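Local coordinates for protein putative alpha/beta hydrolase (Desulfitobacterium hafniense, PDB 4RPC) that is a putative alpha/beta hydrolase that probably uses a serine nucleophile to cleave a substrate still unknown, at residues K23-H28 with L52-E57; A30-Q35 with Q170-E175; E72-L77 with A99-E104. One frame throughout, in Å; residues are numbered along the deposited sequence.

Contact 1: residues K23-H28 with L52-E57; sequences KVLLIH and LIPELE
Lys23 meets Leu52 through carbon alone: its CG lies 3.8 Å from Leu52 CD1, and the chain then turns off so that NZ bonds to Pro19 O. Val24 gives the first backbone link, its carbonyl O taking the N-H of Leu52 at 2.9 Å. The return bond runs from Leu26 N to Leu52 O, so strand 23-27 holds both the N-H and the carbonyl of Leu52, through the residues before and after its bridge partner Leu25. The side chain of Leu25 reaches over that rung, and its CD2 presses on the Pro54 ring at CD (3.5 Å, a tight fit), the two groups crossing at about a right angle. Leu26 lies alongside Ile53 and points the same way. Its carbonyl cannot receive an N-H from Pro54, which has none; instead a water donates to Leu26 O and to Pro54 O and accepts from His28 N, carrying the ladder on where the strands part. Ile27 sets CG1 against Pro54 CG at 4.1 Å. At the strand end, His28 has CG wedged between its backbone N and carbonyl carbon (chi1 72°), which swings the imidazole across to the other segment. Leu56 CG sits over one face of that ring, 3.4 Å from His28 CE1, while Pro54 O lies near the ring plane, 3.5 Å from His28 CD2. Helix 70-83 packs Leu77 onto Ile27 and Pro54. These are neighbouring parallel strands in the central sheet of an alpha/beta hydrolase, their C-terminal ends opening into loops on the side of the probable nucleophile elbow.

Contact 2: residues A30-Q35 with Q170-E175; sequences AGFYWQ and QPLIYE
Tyr33 and Tyr174 lay their rings together in an offset stack, centroids 4.0 Å apart and planes only 16° from parallel. Tyr174 CE1 stands over the centre of the Tyr33 ring, and the nearest atoms are Tyr33 CG and Tyr174 CD1. Both rings leave their backbones the same way, each CG opposite the backbone N (chi1 -170° in Tyr33, 173° in Tyr174). Trp34 CD1 lies against the opposite face of the Tyr33 ring, offset toward the rim. Beside the stack, Tyr174 N donates to Gly31 O at 2.7 Å, a short and nearly straight bond that ties the two loops together. The packing is close around Phe32 too: Leu172 CB lies over a face of its ring, 3.9 Å from the centroid, and Ile173 CD1 approaches the edge. Phe32 CA comes within 3.3 Å of Leu172 O in a CA-H...O contact, and a water that accepts from Tyr33 N and donates to the same Leu172 O fills in the polar link. The hydroxyl end is looser. There the phenols share a second water, 2.8 Å from Tyr33 OH but a weak 3.5 Å from Tyr174 OH. Were Tyr33 an alanine, one face of Tyr174 would probably lose its aromatic partner and a gap would open toward Trp34. The chemistry implies that the backbone bond and the stacked rings set how these two sequence-distant loops lie against each other, while the phenol-end water, held well by Tyr33 OH and only weakly by Tyr174 OH, adds little.

Contact 3: residues E72-L77 with A99-E104; sequences ETAGKL and ASVAVE
Val101 turns CG1 opposite its backbone N (chi1 175°), which spreads its two methyls toward different residues of helix 70-83: CG1 touches Leu77 CD2 and CG2 touches Thr73 CG2, both at 4.0 Å. Glu104 is likewise extended at its first torsion but bends at the second (chi2 69°), laying its CG against the methyl of Ala74. That 3.3 Å approach of Glu104 CG to Ala74 CB is closer than any other across the pair. Ala74 thus lies between the two residues of the other helix, its CB also 4.4 Å from Val101 CG1. The side chains of Thr73 and Leu77 each meet Val101 at about a right angle, one turn of helix apart. With only a methyl at Ala74, its CA stands 5.5 Å from Val101 CA, and the axes of the short segments come within 8.9 Å at a crossing angle of -62°. The side-chain contacts are carbon on carbon. The polar ends find partners outside this pair of segments: Glu104 OE1 bonds to Tyr192 OH and Thr73 OG1 to Glu57 OE1. Ala74 and Leu77 also reach Met105, further along helix 97-108, while Glu104 rests on Val70 and Glu71 at the start of helix 70-83. The two helices lie next to each other and both pack on the central sheet, helix 97-108 through Ala102 on strand 112-119, helix 70-83 through Leu77 on Ile27 and Pro54.

Contact 1 lies in the central sheet, joining neighbouring strands 23-27 and 50-54; contact 3, centred about 10 Å away, pairs helices 70-83 and 97-108, which follow it in the chain. The two touch directly: Glu57 forms a salt bridge with Lys76, and Ile27 packs on Val101. Contact 2, its centre about 13 Å from that of contact 1, brings the loop after strand 23-27 against a distant loop following helix 165-169; Trp34 there packs on His28, Pro54 and Ile53. Contact 3 sits within the chain loop that contact 2 closes, their centres about 19 Å apart without touching. Parts of all three approach the probable nucleophile elbow: Ile27 and Val101 touch it, and Phe32 lies near it.

Contact 1: residues K23-H28 with L52-E57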
ATOM      1  N   LYS A  23      16.625   1.321  -6.959  1.00 26.89           N
ATOM      2  CA  LYS A  23      15.531   0.407  -6.707  1.00 27.66           C
ATOM      3  C   LYS A  23      14.304   1.104  -6.062  1.00 25.43           C
ATOM      4  O   LYS A  23      14.402   1.743  -5.028  1.00 24.86           O
ATOM      5  CB  LYS A  23      16.011  -0.728  -5.834  1.00 30.80           C
ATOM      6  CG  LYS A  23      16.620  -1.872  -6.616  1.00 34.88           C
ATOM      7  CD  LYS A  23      17.998  -1.522  -7.110  1.00 35.13           C
ATOM      8  CE  LYS A  23      18.714  -2.790  -7.509  1.00 37.66           C
ATOM      9  NZ  LYS A  23      19.700  -2.494  -8.564  1.00 38.86           N
ATOM     10  N   VAL A  24      13.152   0.905  -6.687  1.00 21.92           N
ATOM     11  CA  VAL A  24      11.907   1.416  -6.248  1.00 21.80           C
ATOM     12  C   VAL A  24      10.921   0.225  -6.096  1.00 20.21           C
ATOM     13  O   VAL A  24      10.620  -0.489  -7.064  1.00 19.00           O
ATOM     14  CB  VAL A  24      11.402   2.443  -7.272  1.00 23.09           C
ATOM     15  CG1 VAL A  24      10.014   2.952  -6.916  1.00 24.25           C
ATOM     16  CG2 VAL A  24      12.383   3.630  -7.363  1.00 26.20           C
ATOM     17  N   LEU A  25      10.427   0.025  -4.891  1.00 19.54           N
ATOM     18  CA  LEU A  25       9.456  -1.065  -4.580  1.00 19.66           C
ATOM     19  C   LEU A  25       8.045  -0.530  -4.544  1.00 17.85           C
ATOM     20  O   LEU A  25       7.793   0.434  -3.855  1.00 17.39           O
ATOM     21  CB  LEU A  25       9.742  -1.620  -3.169  1.00 21.88           C
ATOM     22  CG  LEU A  25      10.052  -3.056  -2.859  1.00 24.60           C
ATOM     23  CD1 LEU A  25       9.969  -3.244  -1.356  1.00 25.71           C
ATOM     24  CD2 LEU A  25       9.179  -4.086  -3.538  1.00 25.53           C
ATOM     25  N   LEU A  26       7.122  -1.189  -5.217  1.00 17.28           N
ATOM     26  CA  LEU A  26       5.759  -0.776  -5.270  1.00 18.32           C
ATOM     27  C   LEU A  26       4.881  -1.877  -4.736  1.00 17.78           C
ATOM     28  O   LEU A  26       4.819  -2.981  -5.358  1.00 18.38           O
ATOM     29  CB  LEU A  26       5.360  -0.498  -6.709  1.00 19.27           C
ATOM     30  CG  LEU A  26       6.222   0.484  -7.457  1.00 20.74           C
ATOM     31  CD1 LEU A  26       5.821   0.467  -8.923  1.00 22.22           C
ATOM     32  CD2 LEU A  26       6.046   1.874  -6.910  1.00 21.42           C
ATOM     33  N   ILE A  27       4.208  -1.588  -3.602  1.00 16.79           N
ATOM     34  CA  ILE A  27       3.426  -2.601  -2.845  1.00 16.22           C
ATOM     35  C   ILE A  27       1.983  -2.252  -2.841  1.00 16.10           C
ATOM     36  O   ILE A  27       1.581  -1.230  -2.291  1.00 15.81           O
ATOM     37  CB  ILE A  27       3.927  -2.795  -1.398  1.00 17.53           C
ATOM     38  CG1 ILE A  27       5.447  -2.924  -1.337  1.00 18.29           C
ATOM     39  CG2 ILE A  27       3.286  -4.029  -0.769  1.00 18.21           C
ATOM     40  CD1 ILE A  27       6.034  -3.026   0.076  1.00 19.32           C
ATOM     41  N   HIS A  28       1.194  -3.088  -3.508  1.00 17.46           N
ATOM     42  CA  HIS A  28      -0.236  -2.897  -3.640  1.00 18.13           C
ATOM     43  C   HIS A  28      -1.017  -3.241  -2.379  1.00 17.97           C
ATOM     44  O   HIS A  28      -0.463  -3.758  -1.411  1.00 17.86           O
ATOM     45  CB  HIS A  28      -0.773  -3.681  -4.837  1.00 19.79           C
ATOM     46  CG  HIS A  28      -0.822  -5.179  -4.652  1.00 18.96           C
ATOM     47  ND1 HIS A  28      -1.837  -5.799  -3.967  1.00 19.36           N
ATOM     48  CD2 HIS A  28      -0.071  -6.175  -5.178  1.00 20.48           C
ATOM     49  CE1 HIS A  28      -1.656  -7.109  -3.980  1.00 19.84           C
ATOM     50  NE2 HIS A  28      -0.598  -7.371  -4.712  1.00 20.88           N
ATOM     51  N   LEU A  52      10.486  -2.990  -8.599  1.00 21.70           N
ATOM     52  CA  LEU A  52      10.178  -4.277  -8.032  1.00 22.38           C
ATOM     53  C   LEU A  52       8.766  -4.293  -7.461  1.00 21.38           C
ATOM     54  O   LEU A  52       8.446  -3.500  -6.559  1.00 20.86           O
ATOM     55  CB  LEU A  52      11.195  -4.521  -6.922  1.00 23.73           C
ATOM     56  CG  LEU A  52      12.669  -4.316  -7.324  1.00 23.78           C
ATOM     57  CD1 LEU A  52      13.552  -4.070  -6.099  1.00 23.65           C
ATOM     58  CD2 LEU A  52      13.108  -5.538  -8.100  1.00 25.43           C
ATOM     59  N   ILE A  53       7.935  -5.216  -7.928  1.00 21.36           N
ATOM     60  CA  ILE A  53       6.537  -5.228  -7.598  1.00 22.39           C
ATOM     61  C   ILE A  53       6.092  -6.580  -7.060  1.00 23.87           C
ATOM     62  O   ILE A  53       5.970  -7.536  -7.797  1.00 26.53           O
ATOM     63  CB  ILE A  53       5.647  -4.853  -8.803  1.00 23.20           C
ATOM     64  CG1 ILE A  53       6.238  -3.646  -9.605  1.00 23.86           C
ATOM     65  CG2 ILE A  53       4.249  -4.534  -8.348  1.00 21.77           C
ATOM     66  CD1 ILE A  53       7.163  -4.043 -10.689  1.00 24.52           C
ATOM     67  N   PRO A  54       5.879  -6.684  -5.748  1.00 24.09           N
ATOM     68  CA  PRO A  54       5.439  -7.983  -5.271  1.00 24.63           C
ATOM     69  C   PRO A  54       3.952  -8.270  -5.521  1.00 24.09           C
ATOM     70  O   PRO A  54       3.169  -7.363  -5.721  1.00 23.92           O
ATOM     71  CB  PRO A  54       5.681  -7.886  -3.761  1.00 25.04           C
ATOM     72  CG  PRO A  54       5.775  -6.426  -3.453  1.00 23.13           C
ATOM     73  CD  PRO A  54       6.386  -5.833  -4.671  1.00 23.00           C
ATOM     74  N   GLU A  55       3.563  -9.535  -5.486  1.00 24.21           N
ATOM     75  CA  GLU A  55       2.158  -9.913  -5.304  1.00 24.24           C
ATOM     76  C   GLU A  55       1.919 -10.232  -3.853  1.00 23.82           C
ATOM     77  O   GLU A  55       2.634 -11.037  -3.276  1.00 23.81           O
ATOM     78  CB  GLU A  55       1.888 -11.178  -6.064  1.00 26.49           C
ATOM     79  CG  GLU A  55       2.076 -11.026  -7.531  1.00 28.63           C
ATOM     80  CD  GLU A  55       1.828 -12.317  -8.292  1.00 31.74           C
ATOM     81  OE1 GLU A  55       1.508 -13.388  -7.665  1.00 32.06           O
ATOM     82  OE2 GLU A  55       1.985 -12.214  -9.523  1.00 31.94           O
ATOM     83  N   LEU A  56       0.958  -9.596  -3.221  1.00 22.73           N
ATOM     84  CA  LEU A  56       0.568 -10.015  -1.883  1.00 21.57           C
ATOM     85  C   LEU A  56       0.031 -11.443  -1.975  1.00 22.16           C
ATOM     86  O   LEU A  56      -0.544 -11.847  -2.987  1.00 22.16           O
ATOM     87  CB  LEU A  56      -0.499  -9.085  -1.312  1.00 21.59           C
ATOM     88  CG  LEU A  56      -0.120  -7.630  -1.007  1.00 20.98           C
ATOM     89  CD1 LEU A  56      -1.304  -6.950  -0.332  1.00 20.52           C
ATOM     90  CD2 LEU A  56       1.036  -7.629  -0.066  1.00 20.86           C
ATOM     91  N   GLU A  57       0.267 -12.225  -0.938  1.00 22.32           N
ATOM     92  CA  GLU A  57      -0.230 -13.596  -0.912  1.00 23.41           C
ATOM     93  C   GLU A  57      -1.675 -13.708  -1.335  1.00 22.54           C
ATOM     94  O   GLU A  57      -2.527 -12.936  -0.932  1.00 20.93           O
ATOM     95  CB  GLU A  57      -0.038 -14.239   0.461  1.00 24.61           C
ATOM     96  CG  GLU A  57       1.433 -14.517   0.790  1.00 26.09           C
ATOM     97  CD  GLU A  57       2.194 -13.306   1.362  1.00 26.59           C
ATOM     98  OE1 GLU A  57       1.626 -12.204   1.419  1.00 25.76           O
ATOM     99  OE2 GLU A  57       3.363 -13.483   1.812  1.00 27.92           O
TER
HETATM  100  O   HOH W   1       2.773  -4.638  -5.398  1.00 15.16           O

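Contact 2: residues A30-Q35 with Q170-E175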
ATOM      1  N   ALA A  30      -4.707  -4.644  -0.182  1.00 18.50           N
ATOM      2  CA  ALA A  30      -5.668  -5.737  -0.138  1.00 18.73           C
ATOM      3  C   ALA A  30      -6.707  -5.608  -1.248  1.00 19.70           C
ATOM      4  O   ALA A  30      -7.328  -4.585  -1.413  1.00 19.16           O
ATOM      5  CB  ALA A  30      -6.382  -5.746   1.205  1.00 19.20           C
ATOM      6  N   GLY A  31      -6.922  -6.699  -1.969  1.00 20.62           N
ATOM      7  CA  GLY A  31      -7.869  -6.757  -3.070  1.00 21.22           C
ATOM      8  C   GLY A  31      -7.346  -6.279  -4.399  1.00 21.71           C
ATOM      9  O   GLY A  31      -8.051  -6.428  -5.384  1.00 24.39           O
ATOM     10  N   PHE A  32      -6.161  -5.685  -4.441  1.00 20.56           N
ATOM     11  CA  PHE A  32      -5.622  -5.070  -5.676  1.00 22.01           C
ATOM     12  C   PHE A  32      -4.801  -6.112  -6.401  1.00 22.69           C
ATOM     13  O   PHE A  32      -4.714  -7.252  -5.933  1.00 22.03           O
ATOM     14  CB  PHE A  32      -4.782  -3.829  -5.361  1.00 21.24           C
ATOM     15  CG  PHE A  32      -5.557  -2.702  -4.734  1.00 22.46           C
ATOM     16  CD1 PHE A  32      -6.929  -2.774  -4.556  1.00 24.19           C
ATOM     17  CD2 PHE A  32      -4.916  -1.501  -4.422  1.00 23.67           C
ATOM     18  CE1 PHE A  32      -7.640  -1.675  -4.061  1.00 25.80           C
ATOM     19  CE2 PHE A  32      -5.613  -0.424  -3.902  1.00 24.82           C
ATOM     20  CZ  PHE A  32      -6.968  -0.522  -3.709  1.00 26.55           C
ATOM     21  N   TYR A  33      -4.199  -5.731  -7.523  1.00 23.65           N
ATOM     22  CA  TYR A  33      -3.384  -6.625  -8.294  1.00 26.08           C
ATOM     23  C   TYR A  33      -2.150  -5.903  -8.751  1.00 26.82           C
ATOM     24  O   TYR A  33      -2.235  -4.787  -9.185  1.00 29.74           O
ATOM     25  CB  TYR A  33      -4.183  -7.105  -9.513  1.00 28.78           C
ATOM     26  CG  TYR A  33      -3.543  -8.221 -10.295  1.00 31.13           C
ATOM     27  CD1 TYR A  33      -3.041  -9.341  -9.634  1.00 30.69           C
ATOM     28  CD2 TYR A  33      -3.485  -8.196 -11.697  1.00 32.89           C
ATOM     29  CE1 TYR A  33      -2.473 -10.402 -10.322  1.00 32.76           C
ATOM     30  CE2 TYR A  33      -2.917  -9.253 -12.402  1.00 36.02           C
ATOM     31  CZ  TYR A  33      -2.393 -10.356 -11.710  1.00 35.38           C
ATOM     32  OH  TYR A  33      -1.789 -11.418 -12.355  1.00 35.57           O
ATOM     33  N   TRP A  34      -1.009  -6.552  -8.683  1.00 28.26           N
ATOM     34  CA  TRP A  34       0.266  -5.933  -8.991  1.00 29.20           C
ATOM     35  C   TRP A  34       0.291  -5.295 -10.380  1.00 32.59           C
ATOM     36  O   TRP A  34       0.845  -4.222 -10.527  1.00 34.68           O
ATOM     37  CB  TRP A  34       1.399  -6.946  -8.889  1.00 31.05           C
ATOM     38  CG  TRP A  34       1.479  -7.901 -10.064  1.00 35.13           C
ATOM     39  CD1 TRP A  34       0.833  -9.066 -10.205  1.00 38.09           C
ATOM     40  CD2 TRP A  34       2.270  -7.729 -11.256  1.00 38.55           C
ATOM     41  NE1 TRP A  34       1.147  -9.647 -11.408  1.00 40.58           N
ATOM     42  CE2 TRP A  34       2.045  -8.845 -12.067  1.00 40.46           C
ATOM     43  CE3 TRP A  34       3.149  -6.736 -11.703  1.00 38.35           C
ATOM     44  CZ2 TRP A  34       2.665  -9.011 -13.322  1.00 45.35           C
ATOM     45  CZ3 TRP A  34       3.771  -6.900 -12.974  1.00 42.46           C
ATOM     46  CH2 TRP A  34       3.519  -8.027 -13.754  1.00 42.72           C
ATOM     47  N   GLN A  35      -0.361  -5.919 -11.361  1.00 33.27           N
ATOM     48  CA  GLN A  35      -0.187  -5.563 -12.747  1.00 36.00           C
ATOM     49  C   GLN A  35      -1.085  -4.456 -13.139  1.00 36.58           C
ATOM     50  O   GLN A  35      -0.833  -3.829 -14.147  1.00 42.32           O
ATOM     51  CB  GLN A  35      -0.431  -6.761 -13.653  1.00 41.22           C
ATOM     52  CG  GLN A  35       0.181  -6.669 -15.043  1.00 44.17           C
ATOM     53  CD  GLN A  35      -0.076  -7.933 -15.831  1.00 48.73           C
ATOM     54  OE1 GLN A  35      -1.110  -8.569 -15.675  1.00 52.92           O
ATOM     55  NE2 GLN A  35       0.860  -8.304 -16.686  1.00 51.87           N
ATOM     56  N   GLN A 170     -13.256   0.520  -8.335  1.00 30.65           N
ATOM     57  CA  GLN A 170     -13.564  -0.673  -9.084  1.00 32.07           C
ATOM     58  C   GLN A 170     -12.440  -1.038 -10.036  1.00 31.95           C
ATOM     59  O   GLN A 170     -12.134  -2.212 -10.172  1.00 34.86           O
ATOM     60  CB  GLN A 170     -14.897  -0.510  -9.815  1.00 34.52           C
ATOM     61  CG  GLN A 170     -15.416  -1.798 -10.411  1.00 37.37           C
ATOM     62  CD  GLN A 170     -16.665  -1.612 -11.267  1.00 39.25           C
ATOM     63  OE1 GLN A 170     -17.067  -0.525 -11.614  1.00 44.77           O
ATOM     64  NE2 GLN A 170     -17.260  -2.684 -11.605  1.00 40.78           N
ATOM     65  N   PRO A 171     -11.793  -0.046 -10.686  1.00 31.36           N
ATOM     66  CA  PRO A 171     -10.690  -0.462 -11.541  1.00 30.93           C
ATOM     67  C   PRO A 171      -9.473  -1.063 -10.816  1.00 30.26           C
ATOM     68  O   PRO A 171      -8.613  -1.632 -11.504  1.00 29.87           O
ATOM     69  CB  PRO A 171     -10.215   0.851 -12.211  1.00 31.77           C
ATOM     70  CG  PRO A 171     -11.235   1.884 -11.941  1.00 32.38           C
ATOM     71  CD  PRO A 171     -12.155   1.380 -10.859  1.00 32.31           C
ATOM     72  N   LEU A 172      -9.337  -0.849  -9.490  1.00 28.15           N
ATOM     73  CA  LEU A 172      -8.212  -1.375  -8.754  1.00 28.62           C
ATOM     74  C   LEU A 172      -8.455  -2.739  -8.150  1.00 28.33           C
ATOM     75  O   LEU A 172      -7.521  -3.385  -7.735  1.00 29.76           O
ATOM     76  CB  LEU A 172      -7.811  -0.444  -7.595  1.00 27.86           C
ATOM     77  CG  LEU A 172      -7.283   0.910  -8.046  1.00 28.02           C
ATOM     78  CD1 LEU A 172      -7.103   1.830  -6.848  1.00 27.89           C
ATOM     79  CD2 LEU A 172      -5.979   0.707  -8.791  1.00 28.08           C
ATOM     80  N   ILE A 173      -9.695  -3.154  -8.043  1.00 30.61           N
ATOM     81  CA  ILE A 173     -10.004  -4.456  -7.455  1.00 29.62           C
ATOM     82  C   ILE A 173      -9.637  -5.549  -8.438  1.00 29.40           C
ATOM     83  O   ILE A 173     -10.020  -5.524  -9.575  1.00 32.48           O
ATOM     84  CB  ILE A 173     -11.476  -4.589  -7.144  1.00 30.02           C
ATOM     85  CG1 ILE A 173     -11.964  -3.447  -6.256  1.00 31.40           C
ATOM     86  CG2 ILE A 173     -11.727  -5.951  -6.531  1.00 29.44           C
ATOM     87  CD1 ILE A 173     -11.249  -3.314  -4.910  1.00 31.69           C
ATOM     88  N   TYR A 174      -8.876  -6.523  -7.993  1.00 28.11           N
ATOM     89  CA  TYR A 174      -8.398  -7.564  -8.871  1.00 28.30           C
ATOM     90  C   TYR A 174      -9.621  -8.348  -9.294  1.00 29.30           C
ATOM     91  O   TYR A 174     -10.411  -8.819  -8.477  1.00 28.45           O
ATOM     92  CB  TYR A 174      -7.324  -8.443  -8.172  1.00 27.39           C
ATOM     93  CG  TYR A 174      -6.854  -9.671  -8.935  1.00 26.83           C
ATOM     94  CD1 TYR A 174      -6.562  -9.625 -10.280  1.00 28.24           C
ATOM     95  CD2 TYR A 174      -6.705 -10.889  -8.271  1.00 27.57           C
ATOM     96  CE1 TYR A 174      -6.169 -10.766 -10.969  1.00 29.01           C
ATOM     97  CE2 TYR A 174      -6.316 -12.029  -8.933  1.00 27.00           C
ATOM     98  CZ  TYR A 174      -6.033 -11.966 -10.250  1.00 28.54           C
ATOM     99  OH  TYR A 174      -5.611 -13.117 -10.831  1.00 28.18           O
ATOM    100  N   GLU A 175      -9.788  -8.495 -10.592  1.00 30.71           N
ATOM    101  CA  GLU A 175     -11.043  -9.042 -11.074  1.00 33.23           C
ATOM    102  C   GLU A 175     -11.206 -10.538 -10.744  1.00 30.67           C
ATOM    103  O   GLU A 175     -12.312 -11.019 -10.722  1.00 30.53           O
ATOM    104  CB  GLU A 175     -11.237  -8.718 -12.559  1.00 36.34           C
ATOM    105  CG  GLU A 175     -10.318  -9.462 -13.472  1.00 40.80           C
ATOM    106  CD  GLU A 175     -10.580  -9.136 -14.942  1.00 46.58           C
ATOM    107  OE1 GLU A 175     -11.225  -8.106 -15.271  1.00 46.34           O
ATOM    108  OE2 GLU A 175     -10.121  -9.937 -15.778  1.00 55.80           O
TER
HETATM  109  O   HOH W   2      -4.899  -3.112  -8.658  1.00 36.40           O
HETATM  110  O   HOH W   3      -2.556 -14.078 -12.194  1.00 36.61           O

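Contact 3: residues E72-L77 with A99-E104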
ATOM      1  N   GLU A  72       5.042 -11.401   8.427  1.00 23.17           N
ATOM      2  CA  GLU A  72       5.509 -12.527   7.637  1.00 24.82           C
ATOM      3  C   GLU A  72       5.634 -12.140   6.134  1.00 22.34           C
ATOM      4  O   GLU A  72       6.616 -12.466   5.475  1.00 22.33           O
ATOM      5  CB  GLU A  72       4.618 -13.711   7.868  1.00 29.70           C
ATOM      6  CG  GLU A  72       5.260 -15.012   7.416  1.00 35.26           C
ATOM      7  CD  GLU A  72       4.555 -16.232   8.016  1.00 41.65           C
ATOM      8  OE1 GLU A  72       4.382 -16.257   9.272  1.00 44.40           O
ATOM      9  OE2 GLU A  72       4.178 -17.131   7.224  1.00 42.23           O
ATOM     10  N   THR A  73       4.711 -11.353   5.636  1.00 20.74           N
ATOM     11  CA  THR A  73       4.788 -10.858   4.260  1.00 20.38           C
ATOM     12  C   THR A  73       6.046  -9.983   4.060  1.00 20.42           C
ATOM     13  O   THR A  73       6.858 -10.197   3.123  1.00 20.47           O
ATOM     14  CB  THR A  73       3.460 -10.147   3.928  1.00 19.76           C
ATOM     15  OG1 THR A  73       2.450 -11.145   3.808  1.00 18.44           O
ATOM     16  CG2 THR A  73       3.538  -9.330   2.654  1.00 17.88           C
ATOM     17  N   ALA A  74       6.299  -9.079   5.001  1.00 20.90           N
ATOM     18  CA  ALA A  74       7.509  -8.239   4.961  1.00 20.99           C
ATOM     19  C   ALA A  74       8.765  -9.112   4.997  1.00 22.71           C
ATOM     20  O   ALA A  74       9.648  -8.955   4.146  1.00 23.53           O
ATOM     21  CB  ALA A  74       7.512  -7.219   6.094  1.00 21.01           C
ATOM     22  N   GLY A  75       8.811 -10.077   5.916  1.00 24.76           N
ATOM     23  CA  GLY A  75       9.946 -11.018   5.998  1.00 26.61           C
ATOM     24  C   GLY A  75      10.167 -11.756   4.689  1.00 27.27           C
ATOM     25  O   GLY A  75      11.256 -11.751   4.108  1.00 29.59           O
ATOM     26  N   LYS A  76       9.124 -12.364   4.161  1.00 28.38           N
ATOM     27  CA  LYS A  76       9.278 -13.043   2.851  1.00 29.66           C
ATOM     28  C   LYS A  76       9.759 -12.144   1.706  1.00 28.40           C
ATOM     29  O   LYS A  76      10.548 -12.547   0.860  1.00 27.13           O
ATOM     30  CB  LYS A  76       7.982 -13.775   2.540  1.00 31.60           C
ATOM     31  CG  LYS A  76       7.882 -15.017   3.456  1.00 35.24           C
ATOM     32  CD  LYS A  76       6.495 -15.560   3.473  1.00 38.59           C
ATOM     33  CE  LYS A  76       6.075 -16.010   2.079  1.00 40.78           C
ATOM     34  NZ  LYS A  76       4.603 -15.847   1.990  1.00 43.77           N
ATOM     35  N   LEU A  77       9.312 -10.899   1.714  1.00 27.57           N
ATOM     36  CA  LEU A  77       9.686  -9.942   0.688  1.00 28.01           C
ATOM     37  C   LEU A  77      11.155  -9.571   0.804  1.00 28.20           C
ATOM     38  O   LEU A  77      11.855  -9.369  -0.205  1.00 25.23           O
ATOM     39  CB  LEU A  77       8.837  -8.669   0.868  1.00 29.69           C
ATOM     40  CG  LEU A  77       8.745  -7.633  -0.206  1.00 32.02           C
ATOM     41  CD1 LEU A  77       8.667  -8.294  -1.569  1.00 34.98           C
ATOM     42  CD2 LEU A  77       7.513  -6.762   0.058  1.00 33.81           C
ATOM     43  N   ALA A  99       1.190  -0.072   2.509  1.00 16.55           N
ATOM     44  CA  ALA A  99       1.965   0.906   3.278  1.00 17.52           C
ATOM     45  C   ALA A  99       2.422   0.285   4.599  1.00 17.62           C
ATOM     46  O   ALA A  99       3.433   0.671   5.158  1.00 17.22           O
ATOM     47  CB  ALA A  99       1.128   2.142   3.571  1.00 18.42           C
ATOM     48  N   SER A 100       1.621  -0.641   5.133  1.00 17.62           N
ATOM     49  CA  SER A 100       1.984  -1.301   6.384  1.00 18.13           C
ATOM     50  C   SER A 100       3.115  -2.249   6.115  1.00 16.95           C
ATOM     51  O   SER A 100       4.022  -2.325   6.906  1.00 19.14           O
ATOM     52  CB  SER A 100       0.809  -2.089   6.993  1.00 18.38           C
ATOM     53  OG  SER A 100      -0.200  -1.216   7.301  1.00 19.07           O
ATOM     54  N   VAL A 101       3.070  -2.944   5.006  1.00 16.27           N
ATOM     55  CA  VAL A 101       4.193  -3.814   4.598  1.00 16.29           C
ATOM     56  C   VAL A 101       5.494  -2.958   4.388  1.00 16.87           C
ATOM     57  O   VAL A 101       6.595  -3.355   4.786  1.00 17.10           O
ATOM     58  CB  VAL A 101       3.863  -4.588   3.349  1.00 16.12           C
ATOM     59  CG1 VAL A 101       5.078  -5.402   2.870  1.00 16.02           C
ATOM     60  CG2 VAL A 101       2.680  -5.508   3.588  1.00 16.66           C
ATOM     61  N   ALA A 102       5.358  -1.789   3.784  1.00 16.75           N
ATOM     62  CA  ALA A 102       6.520  -0.915   3.560  1.00 17.58           C
ATOM     63  C   ALA A 102       7.149  -0.511   4.906  1.00 18.64           C
ATOM     64  O   ALA A 102       8.337  -0.622   5.077  1.00 19.14           O
ATOM     65  CB  ALA A 102       6.101   0.324   2.809  1.00 18.39           C
ATOM     66  N   VAL A 103       6.318  -0.074   5.866  1.00 19.82           N
ATOM     67  CA  VAL A 103       6.810   0.364   7.148  1.00 20.55           C
ATOM     68  C   VAL A 103       7.501  -0.777   7.832  1.00 20.17           C
ATOM     69  O   VAL A 103       8.596  -0.649   8.350  1.00 19.50           O
ATOM     70  CB  VAL A 103       5.675   0.932   8.019  1.00 22.49           C
ATOM     71  CG1 VAL A 103       6.163   1.249   9.428  1.00 25.22           C
ATOM     72  CG2 VAL A 103       5.144   2.193   7.397  1.00 22.10           C
ATOM     73  N   GLU A 104       6.854  -1.925   7.827  1.00 20.94           N
ATOM     74  CA  GLU A 104       7.452  -3.115   8.444  1.00 22.75           C
ATOM     75  C   GLU A 104       8.796  -3.466   7.834  1.00 24.40           C
ATOM     76  O   GLU A 104       9.725  -3.947   8.533  1.00 25.66           O
ATOM     77  CB  GLU A 104       6.514  -4.299   8.313  1.00 21.61           C
ATOM     78  CG  GLU A 104       6.995  -5.592   8.900  1.00 22.62           C
ATOM     79  CD  GLU A 104       7.055  -5.583  10.385  1.00 25.38           C
ATOM     80  OE1 GLU A 104       6.404  -4.727  11.032  1.00 28.23           O
ATOM     81  OE2 GLU A 104       7.785  -6.439  10.906  1.00 27.42           O
TER